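Local coordinates for protein putative aldolase (PDB 3DXI) that is of unknown function but, as a putative aldolase, belongs with the HMGL-like TIM-barrel proteins, built on a closed parallel barrel of eight strands, at residues T9-G14 and Y40-Y45; A32-P37 and S72-A77; V64-R69 and I98-M103. All coordinates share one frame; numbering follows the deposited sequence.

Contact 1: residues T9-G14 and Y40-Y45; sequences TLRDGG and YLEVGY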
loop_
_atom_site.group_PDB
_atom_site.type_symbol
_atom_site.label_atom_id
_atom_site.label_comp_id
_atom_site.label_asym_id
_atom_site.label_seq_id
_atom_site.Cartn_x
_atom_site.Cartn_y
_atom_site.Cartn_z
ATOM N N THR A 9 -13.769 0.654 -12.369
ATOM C CA THR A 9 -14.265 1.593 -11.365
ATOM C C THR A 9 -15.783 1.561 -11.151
ATOM O O THR A 9 -16.252 1.335 -10.034
ATOM C CB THR A 9 -13.852 3.045 -11.722
ATOM O OG1 THR A 9 -12.431 3.110 -11.911
ATOM C CG2 THR A 9 -14.251 3.999 -10.612
ATOM N N LEU A 10 -16.551 1.781 -12.214
ATOM C CA LEU A 10 -18.014 1.804 -12.102
ATOM C C LEU A 10 -18.661 0.488 -11.675
ATOM O O LEU A 10 -19.621 0.485 -10.900
ATOM C CB LEU A 10 -18.642 2.265 -13.423
ATOM C CG LEU A 10 -18.224 3.646 -13.939
ATOM C CD1 LEU A 10 -19.010 3.977 -15.199
ATOM C CD2 LEU A 10 -18.472 4.702 -12.865
ATOM N N ARG A 11 -18.140 -0.623 -12.187
ATOM C CA ARG A 11 -18.682 -1.941 -11.872
ATOM C C ARG A 11 -18.384 -2.357 -10.436
ATOM O O ARG A 11 -19.262 -2.829 -9.713
ATOM C CB ARG A 11 -18.108 -2.985 -12.843
ATOM C CG ARG A 11 -18.717 -4.385 -12.728
ATOM C CD ARG A 11 -18.105 -5.203 -11.594
ATOM N NE ARG A 11 -16.717 -5.582 -11.861
ATOM C CZ ARG A 11 -15.970 -6.306 -11.032
ATOM N NH1 ARG A 11 -16.471 -6.729 -9.880
ATOM N NH2 ARG A 11 -14.722 -6.615 -11.357
ATOM N N ASP A 12 -17.135 -2.165 -10.029
ATOM C CA ASP A 12 -16.687 -2.539 -8.699
ATOM C C ASP A 12 -16.950 -1.481 -7.634
ATOM O O ASP A 12 -17.119 -1.804 -6.458
ATOM C CB ASP A 12 -15.198 -2.867 -8.761
ATOM C CG ASP A 12 -14.864 -4.183 -8.101
ATOM O OD1 ASP A 12 -15.776 -5.024 -7.932
ATOM O OD2 ASP A 12 -13.681 -4.378 -7.764
ATOM N N GLY A 13 -16.993 -0.218 -8.040
ATOM C CA GLY A 13 -17.232 0.844 -7.080
ATOM C C GLY A 13 -18.701 1.172 -6.865
ATOM O O GLY A 13 -19.046 1.861 -5.902
ATOM N N GLY A 14 -19.561 0.676 -7.757
ATOM C CA GLY A 14 -20.988 0.938 -7.658
ATOM C C GLY A 14 -21.617 0.479 -6.352
ATOM O O GLY A 14 -22.674 0.963 -5.955
ATOM N N TYR A 40 -9.311 -1.625 -21.587
ATOM C CA TYR A 40 -10.657 -2.125 -21.339
ATOM C C TYR A 40 -11.325 -1.385 -20.196
ATOM O O TYR A 40 -10.676 -1.007 -19.217
ATOM C CB TYR A 40 -10.612 -3.612 -20.981
ATOM C CG TYR A 40 -10.514 -4.542 -22.161
ATOM C CD1 TYR A 40 -11.624 -5.260 -22.596
ATOM C CD2 TYR A 40 -9.308 -4.714 -22.839
ATOM C CE1 TYR A 40 -11.539 -6.133 -23.675
ATOM C CE2 TYR A 40 -9.212 -5.582 -23.922
ATOM C CZ TYR A 40 -10.334 -6.288 -24.334
ATOM O OH TYR A 40 -10.254 -7.134 -25.411
ATOM N N LEU A 41 -12.633 -1.195 -20.327
ATOM C CA LEU A 41 -13.422 -0.528 -19.309
ATOM C C LEU A 41 -14.629 -1.409 -19.002
ATOM O O LEU A 41 -15.480 -1.617 -19.865
ATOM C CB LEU A 41 -13.915 0.836 -19.804
ATOM C CG LEU A 41 -12.927 1.823 -20.433
ATOM C CD1 LEU A 41 -13.677 3.085 -20.825
ATOM C CD2 LEU A 41 -11.808 2.151 -19.454
ATOM N N GLU A 42 -14.688 -1.946 -17.787
ATOM C CA GLU A 42 -15.819 -2.770 -17.379
ATOM C C GLU A 42 -16.711 -1.789 -16.638
ATOM O O GLU A 42 -16.454 -1.443 -15.484
ATOM C CB GLU A 42 -15.361 -3.886 -16.455
ATOM C CG GLU A 42 -16.462 -4.828 -16.053
ATOM C CD GLU A 42 -15.918 -6.009 -15.303
ATOM O OE1 GLU A 42 -15.254 -5.785 -14.268
ATOM O OE2 GLU A 42 -16.146 -7.155 -15.749
ATOM N N VAL A 43 -17.763 -1.351 -17.319
ATOM C CA VAL A 43 -18.668 -0.335 -16.804
ATOM C C VAL A 43 -19.819 -0.761 -15.904
ATOM O O VAL A 43 -20.460 0.090 -15.275
ATOM C CB VAL A 43 -19.243 0.476 -17.977
ATOM C CG1 VAL A 43 -18.096 1.081 -18.797
ATOM C CG2 VAL A 43 -20.104 -0.425 -18.856
ATOM N N GLY A 44 -20.098 -2.057 -15.836
ATOM C CA GLY A 44 -21.191 -2.492 -14.987
ATOM C C GLY A 44 -21.640 -3.921 -15.182
ATOM O O GLY A 44 -21.000 -4.705 -15.882
ATOM N N TYR A 45 -22.760 -4.247 -14.548
ATOM C CA TYR A 45 -23.354 -5.574 -14.606
ATOM C C TYR A 45 -24.584 -5.572 -15.500
ATOM O O TYR A 45 -25.142 -4.515 -15.816
ATOM C CB TYR A 45 -23.823 -6.007 -13.211
ATOM C CG TYR A 45 -22.734 -6.294 -12.198
ATOM C CD1 TYR A 45 -22.162 -7.562 -12.108
ATOM C CD2 TYR A 45 -22.286 -5.302 -11.324
ATOM C CE1 TYR A 45 -21.170 -7.843 -11.168
ATOM C CE2 TYR A 45 -21.287 -5.567 -10.375
ATOM C CZ TYR A 45 -20.738 -6.843 -10.307
ATOM O OH TYR A 45 -19.760 -7.128 -9.392
HETATM O O HOH W 1 -15.980 1.250 -15.059
#
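In this TIM barrel, helix 9-13 follows the first strand and sits against the C-terminal half of the second, where R11 reaches E42 and Y45 of strand 40-45. The contact is fully buried. The R11 chain sets out with CG anti to the backbone N (chi1 -173°) and then bends at chi2 and chi3, which swings the guanidinium round to E42. R11 NE makes a salt bridge to E42 OE1 at 2.8 Å, and NH2 adds a weak bond of 3.1 Å to the same oxygen. NE comes to OE1 from above the carboxylate plane, 64° out of it; the two flat groups are nearly perpendicular (86°). R105 also bridges to OE1. R11 NH1 completes a salt-bridge network of R11, D12 and E42 by meeting D12 OD1 at 2.7 Å, and bonds Y45 OH weakly at 3.3 Å. With NE and NH2 on E42 and NH1 on D12, the guanidinium has little freedom to turn. R11 CG rides over one face of the Y45 ring, a CH-pi contact 4.0 Å from the centroid. L10 CB rests 3.4 Å from V43 O, while a water accepts from L10 N at 2.9 Å and donates to E42 O at 2.8 Å.

Contact 2: residues A32-P37 and S72-A77; sequences AMNELP and STKKIA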
loop_
_atom_site.group_PDB
_atom_site.type_symbol
_atom_site.label_atom_id
_atom_site.label_comp_id
_atom_site.label_asym_id
_atom_site.label_seq_id
_atom_site.Cartn_x
_atom_site.Cartn_y
_atom_site.Cartn_z
ATOM N N ALA A 32 -12.037 10.527 -19.727
ATOM C CA ALA A 32 -10.707 10.444 -19.133
ATOM C C ALA A 32 -10.051 9.140 -19.583
ATOM O O ALA A 32 -8.867 9.110 -19.898
ATOM C CB ALA A 32 -10.800 10.476 -17.612
HETATM N N MSE A 33 -10.832 8.065 -19.609
HETATM C CA MSE A 33 -10.312 6.770 -20.021
HETATM C C MSE A 33 -9.807 6.818 -21.467
HETATM O O MSE A 33 -8.908 6.067 -21.839
HETATM C CB MSE A 33 -11.389 5.694 -19.875
HETATM C CG MSE A 33 -11.840 5.443 -18.439
HETATM SE SE MSE A 33 -10.396 4.955 -17.218
HETATM C CE MSE A 33 -10.262 6.636 -16.259
ATOM N N ASN A 34 -10.388 7.697 -22.280
ATOM C CA ASN A 34 -9.951 7.832 -23.667
ATOM C C ASN A 34 -8.514 8.354 -23.708
ATOM O O ASN A 34 -7.749 8.012 -24.609
ATOM C CB ASN A 34 -10.831 8.821 -24.447
ATOM C CG ASN A 34 -12.129 8.205 -24.937
ATOM O OD1 ASN A 34 -12.322 6.992 -24.869
ATOM N ND2 ASN A 34 -13.024 9.045 -25.452
ATOM N N GLU A 35 -8.149 9.184 -22.733
ATOM C CA GLU A 35 -6.811 9.769 -22.708
ATOM C C GLU A 35 -5.827 9.134 -21.739
ATOM O O GLU A 35 -4.777 9.711 -21.453
ATOM C CB GLU A 35 -6.900 11.271 -22.425
ATOM C CG GLU A 35 -7.684 12.039 -23.474
ATOM C CD GLU A 35 -7.512 13.540 -23.355
ATOM O OE1 GLU A 35 -6.418 14.041 -23.698
ATOM O OE2 GLU A 35 -8.468 14.216 -22.913
ATOM N N LEU A 36 -6.167 7.956 -21.227
ATOM C CA LEU A 36 -5.282 7.239 -20.315
ATOM C C LEU A 36 -4.923 5.919 -20.991
ATOM O O LEU A 36 -5.702 5.394 -21.788
ATOM C CB LEU A 36 -5.981 6.986 -18.968
ATOM C CG LEU A 36 -6.254 8.212 -18.079
ATOM C CD1 LEU A 36 -7.079 7.818 -16.857
ATOM C CD2 LEU A 36 -4.939 8.822 -17.638
ATOM N N PRO A 37 -3.735 5.369 -20.695
ATOM C CA PRO A 37 -3.374 4.100 -21.336
ATOM C C PRO A 37 -4.120 2.882 -20.772
ATOM O O PRO A 37 -3.500 1.914 -20.328
ATOM C CB PRO A 37 -1.858 4.032 -21.124
ATOM C CG PRO A 37 -1.678 4.722 -19.802
ATOM C CD PRO A 37 -2.604 5.913 -19.920
ATOM N N SER A 72 -16.713 6.514 -26.235
ATOM C CA SER A 72 -15.494 5.806 -25.835
ATOM C C SER A 72 -14.738 5.213 -27.030
ATOM O O SER A 72 -15.342 4.663 -27.952
ATOM C CB SER A 72 -15.826 4.680 -24.844
ATOM O OG SER A 72 -14.669 3.913 -24.536
ATOM N N THR A 73 -13.414 5.327 -27.000
ATOM C CA THR A 73 -12.570 4.772 -28.057
ATOM C C THR A 73 -11.916 3.460 -27.596
ATOM O O THR A 73 -11.106 2.873 -28.315
ATOM C CB THR A 73 -11.445 5.747 -28.450
ATOM O OG1 THR A 73 -10.577 5.946 -27.326
ATOM C CG2 THR A 73 -12.026 7.089 -28.889
ATOM N N LYS A 74 -12.269 3.002 -26.400
ATOM C CA LYS A 74 -11.699 1.769 -25.858
ATOM C C LYS A 74 -12.686 0.607 -25.884
ATOM O O LYS A 74 -13.844 0.776 -26.261
ATOM C CB LYS A 74 -11.217 2.012 -24.427
ATOM C CG LYS A 74 -10.304 3.228 -24.301
ATOM C CD LYS A 74 -9.098 3.119 -25.234
ATOM C CE LYS A 74 -8.132 4.281 -25.051
ATOM N NZ LYS A 74 -7.612 4.387 -23.649
ATOM N N LYS A 75 -12.224 -0.580 -25.505
ATOM C CA LYS A 75 -13.105 -1.738 -25.484
ATOM C C LYS A 75 -13.977 -1.696 -24.230
ATOM O O LYS A 75 -13.533 -1.271 -23.162
ATOM C CB LYS A 75 -12.290 -3.034 -25.553
ATOM C CG LYS A 75 -11.755 -3.323 -26.964
ATOM C CD LYS A 75 -11.051 -4.657 -27.041
ATOM C CE LYS A 75 -10.779 -5.064 -28.478
ATOM N NZ LYS A 75 -10.239 -6.452 -28.562
ATOM N N ILE A 76 -15.225 -2.124 -24.373
ATOM C CA ILE A 76 -16.174 -2.099 -23.267
ATOM C C ILE A 76 -16.570 -3.498 -22.810
ATOM O O ILE A 76 -16.779 -4.402 -23.624
ATOM C CB ILE A 76 -17.458 -1.334 -23.674
ATOM C CG1 ILE A 76 -17.109 0.090 -24.107
ATOM C CG2 ILE A 76 -18.447 -1.308 -22.515
ATOM C CD1 ILE A 76 -16.559 0.950 -22.997
ATOM N N ALA A 77 -16.679 -3.667 -21.500
ATOM C CA ALA A 77 -17.067 -4.945 -20.938
ATOM C C ALA A 77 -18.123 -4.757 -19.859
ATOM O O ALA A 77 -18.242 -3.681 -19.269
ATOM C CB ALA A 77 -15.849 -5.644 -20.339
HETATM O O HOH W 2 -13.213 5.403 -22.901
HETATM O O HOH W 3 -8.537 7.722 -27.352
#
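K74 reaches from the loop ahead of strand 75-81 to the C-terminal end of helix 23-34, tying the helix that follows the first strand to the approach to the third, on the side of the TIM barrel where its strands begin. This is the tight half of the contact. The K74 chain, bent at chi2 and again at chi4, curls so that NZ lies among backbone oxygens at the helix end: it donates to M33 O at 2.8 Å and, more weakly, to L36 O at 2.9 Å. I38 O, just beyond, is a third acceptor. Equally firm, N34 OD1 takes the backbone N-H of T73 at 2.9 Å in a nearly straight bond (170°), although the donor sits above the carbonyl plane of the amide. N34 ND2 turns to I71 O, at the end of helix 62-71.

Toward solvent, beside exposed T73, the joint is looser and partly made of water. One water donates to N34 OD1 at 2.7 Å and accepts from S72 OG, whose oxygen also receives K74 N at 3.2 Å to form an ST turn. A second water links N34 O, 2.9 Å away, to T73 OG1.

No apolar side chains meet across the two segments, so the joint is polar throughout: a lysine charge set where the carbonyl end of a helix would be expected to favour it, beside an asparagine whose amide binds a backbone group at each end, its oxygen taking a water as well.

Contact 3: residues V64-R69 and I98-M103; sequences VLKHLR and IGLVDM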
loop_
_atom_site.group_PDB
_atom_site.type_symbol
_atom_site.label_atom_id
_atom_site.label_comp_id
_atom_site.label_asym_id
_atom_site.label_seq_id
_atom_site.Cartn_x
_atom_site.Cartn_y
_atom_site.Cartn_z
ATOM N N VAL A 64 -27.850 3.394 -22.171
ATOM C CA VAL A 64 -26.586 3.862 -21.614
ATOM C C VAL A 64 -25.397 3.359 -22.435
ATOM O O VAL A 64 -24.476 4.115 -22.740
ATOM C CB VAL A 64 -26.418 3.406 -20.146
ATOM C CG1 VAL A 64 -25.025 3.774 -19.635
ATOM C CG2 VAL A 64 -27.484 4.060 -19.277
ATOM N N LEU A 65 -25.428 2.084 -22.803
ATOM C CA LEU A 65 -24.344 1.500 -23.581
ATOM C C LEU A 65 -24.153 2.155 -24.953
ATOM O O LEU A 65 -23.026 2.274 -25.431
ATOM C CB LEU A 65 -24.558 -0.015 -23.728
ATOM C CG LEU A 65 -24.384 -0.799 -22.416
ATOM C CD1 LEU A 65 -24.809 -2.236 -22.600
ATOM C CD2 LEU A 65 -22.928 -0.722 -21.962
ATOM N N LYS A 66 -25.243 2.583 -25.586
ATOM C CA LYS A 66 -25.141 3.233 -26.890
ATOM C C LYS A 66 -24.375 4.546 -26.763
ATOM O O LYS A 66 -23.578 4.899 -27.635
ATOM C CB LYS A 66 -26.528 3.522 -27.466
ATOM C CG LYS A 66 -27.253 2.308 -28.000
ATOM C CD LYS A 66 -28.608 2.712 -28.564
ATOM C CE LYS A 66 -29.326 1.521 -29.175
ATOM N NZ LYS A 66 -30.643 1.926 -29.738
ATOM N N HIS A 67 -24.639 5.268 -25.678
ATOM C CA HIS A 67 -23.977 6.537 -25.403
ATOM C C HIS A 67 -22.489 6.310 -25.122
ATOM O O HIS A 67 -21.623 6.951 -25.721
ATOM C CB HIS A 67 -24.639 7.209 -24.197
ATOM C CG HIS A 67 -23.938 8.446 -23.729
ATOM N ND1 HIS A 67 -23.766 9.551 -24.533
ATOM C CD2 HIS A 67 -23.372 8.753 -22.538
ATOM C CE1 HIS A 67 -23.122 10.488 -23.857
ATOM N NE2 HIS A 67 -22.872 10.028 -22.644
ATOM N N LEU A 68 -22.195 5.393 -24.209
ATOM C CA LEU A 68 -20.811 5.084 -23.855
ATOM C C LEU A 68 -20.028 4.593 -25.070
ATOM O O LEU A 68 -18.875 4.975 -25.274
ATOM C CB LEU A 68 -20.770 4.016 -22.756
ATOM C CG LEU A 68 -21.485 4.346 -21.440
ATOM C CD1 LEU A 68 -21.196 3.244 -20.429
ATOM C CD2 LEU A 68 -21.016 5.697 -20.898
ATOM N N ARG A 69 -20.656 3.741 -25.873
ATOM C CA ARG A 69 -20.002 3.211 -27.062
ATOM C C ARG A 69 -19.746 4.324 -28.074
ATOM O O ARG A 69 -18.788 4.280 -28.849
ATOM C CB ARG A 69 -20.865 2.122 -27.698
ATOM C CG ARG A 69 -20.260 1.544 -28.955
ATOM C CD ARG A 69 -18.867 1.003 -28.673
ATOM N NE ARG A 69 -18.819 -0.442 -28.851
ATOM C CZ ARG A 69 -17.795 -1.219 -28.499
ATOM N NH1 ARG A 69 -16.710 -0.694 -27.938
ATOM N NH2 ARG A 69 -17.860 -2.526 -28.723
ATOM N N ILE A 98 -25.462 -6.780 -28.247
ATOM C CA ILE A 98 -24.489 -7.188 -29.253
ATOM C C ILE A 98 -24.012 -5.933 -29.981
ATOM O O ILE A 98 -24.797 -5.019 -30.233
ATOM C CB ILE A 98 -25.099 -8.176 -30.270
ATOM C CG1 ILE A 98 -26.441 -7.644 -30.772
ATOM C CG2 ILE A 98 -25.280 -9.544 -29.623
ATOM C CD1 ILE A 98 -27.147 -8.565 -31.761
ATOM N N GLY A 99 -22.720 -5.877 -30.287
ATOM C CA GLY A 99 -22.180 -4.720 -30.977
ATOM C C GLY A 99 -21.890 -3.531 -30.080
ATOM O O GLY A 99 -21.120 -2.645 -30.448
ATOM N N LEU A 100 -22.495 -3.502 -28.899
ATOM C CA LEU A 100 -22.279 -2.396 -27.975
ATOM C C LEU A 100 -21.205 -2.728 -26.943
ATOM O O LEU A 100 -20.501 -1.840 -26.452
ATOM C CB LEU A 100 -23.589 -2.044 -27.264
ATOM C CG LEU A 100 -24.738 -1.603 -28.177
ATOM C CD1 LEU A 100 -25.991 -1.343 -27.352
ATOM C CD2 LEU A 100 -24.326 -0.353 -28.944
ATOM N N VAL A 101 -21.084 -4.009 -26.620
ATOM C CA VAL A 101 -20.109 -4.466 -25.637
ATOM C C VAL A 101 -19.166 -5.482 -26.261
ATOM O O VAL A 101 -19.603 -6.410 -26.944
ATOM C CB VAL A 101 -20.823 -5.086 -24.416
ATOM C CG1 VAL A 101 -19.809 -5.753 -23.475
ATOM C CG2 VAL A 101 -21.594 -3.991 -23.682
ATOM N N ASP A 102 -17.872 -5.294 -26.019
ATOM C CA ASP A 102 -16.838 -6.162 -26.563
ATOM C C ASP A 102 -16.641 -7.456 -25.805
ATOM O O ASP A 102 -16.563 -8.533 -26.401
ATOM C CB ASP A 102 -15.511 -5.405 -26.605
ATOM C CG ASP A 102 -15.589 -4.165 -27.463
ATOM O OD1 ASP A 102 -15.631 -4.316 -28.704
ATOM O OD2 ASP A 102 -15.628 -3.046 -26.901
HETATM N N MSE A 103 -16.573 -7.351 -24.484
HETATM C CA MSE A 103 -16.336 -8.517 -23.652
HETATM C C MSE A 103 -17.326 -8.708 -22.519
HETATM O O MSE A 103 -17.783 -7.748 -21.896
HETATM C CB MSE A 103 -14.930 -8.442 -23.064
HETATM C CG MSE A 103 -14.599 -9.563 -22.096
HETATM SE SE MSE A 103 -12.888 -9.255 -21.227
HETATM C CE MSE A 103 -11.724 -10.008 -22.596
#
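L65, K66 and R69 of helix 62-71 meet L100, V101 and D102 in the loop that leads into the fourth strand of the TIM barrel, so the contact joins the helix after strand 2 to the entrance of strand 4. L65 comes first and points at the loop. Its CB lies 4.1 Å from L100 CD1, and farther out its CD1 packs against V101 CG2 at 3.8 Å, with CD2 close to the same methyl; the two side chains meet at a slant. At K66 the contact is made low in the chain: CG touches L100 CD1 at 3.9 Å, while the extended remainder carries the ammonium away from the loop. L100 is thus held by its branched end against two successive residues of the helix.

One turn after L65 comes R69, which carries the polar half. Its chi1 is trans (179°), and bends at chi2 and chi3 then take the chain past L100 toward D102. The guanidinium meets the carboxylate end-on with two nitrogens: R69 NH1 to D102 OD2 at 2.8 Å, and NH2 to D102 OD1 at 2.9 Å. The pair is twisted, the planes 64° apart; NH1 arrives on the syn side of OD2, whereas NH2 comes from above the carboxylate at OD1. L100 O lies over one face of the guanidinium, 3.2 Å from R69 NE, but the angle is too poor for a hydrogen bond.

D102 OD2 also accepts from I76 N of strand 75-81, which would help to hold the carboxylate where R69 meets it. Around this contact, V101 rests on I78 of that strand, L68 turns to V26 and I30 of helix 23-34, and V64 leans on helix 56-59.

Overall arrangement
From the N terminus, contact 1 spans the chain from the helix after strand 4-7 to strand 40-45. Before it closes, contact 2 opens at the end of helix 23-34, so the two cross; contact 2 ends at strand 75-81, the next strand of the barrel, where L41 pairs with K75 and A77. Contact 3 opens after contact 1 has closed but before contact 2 does, crossing the latter and ending in the loop that runs into strand 103-108. I76 O pairs with M103 N there, while V43 packs on L65 and L68. Helices 9-13, 23-34 and 62-71 are thereby tied to strands 40-45 and 75-81 and to the approach to strand 103-108, with contact 1 nearest the chain's centre.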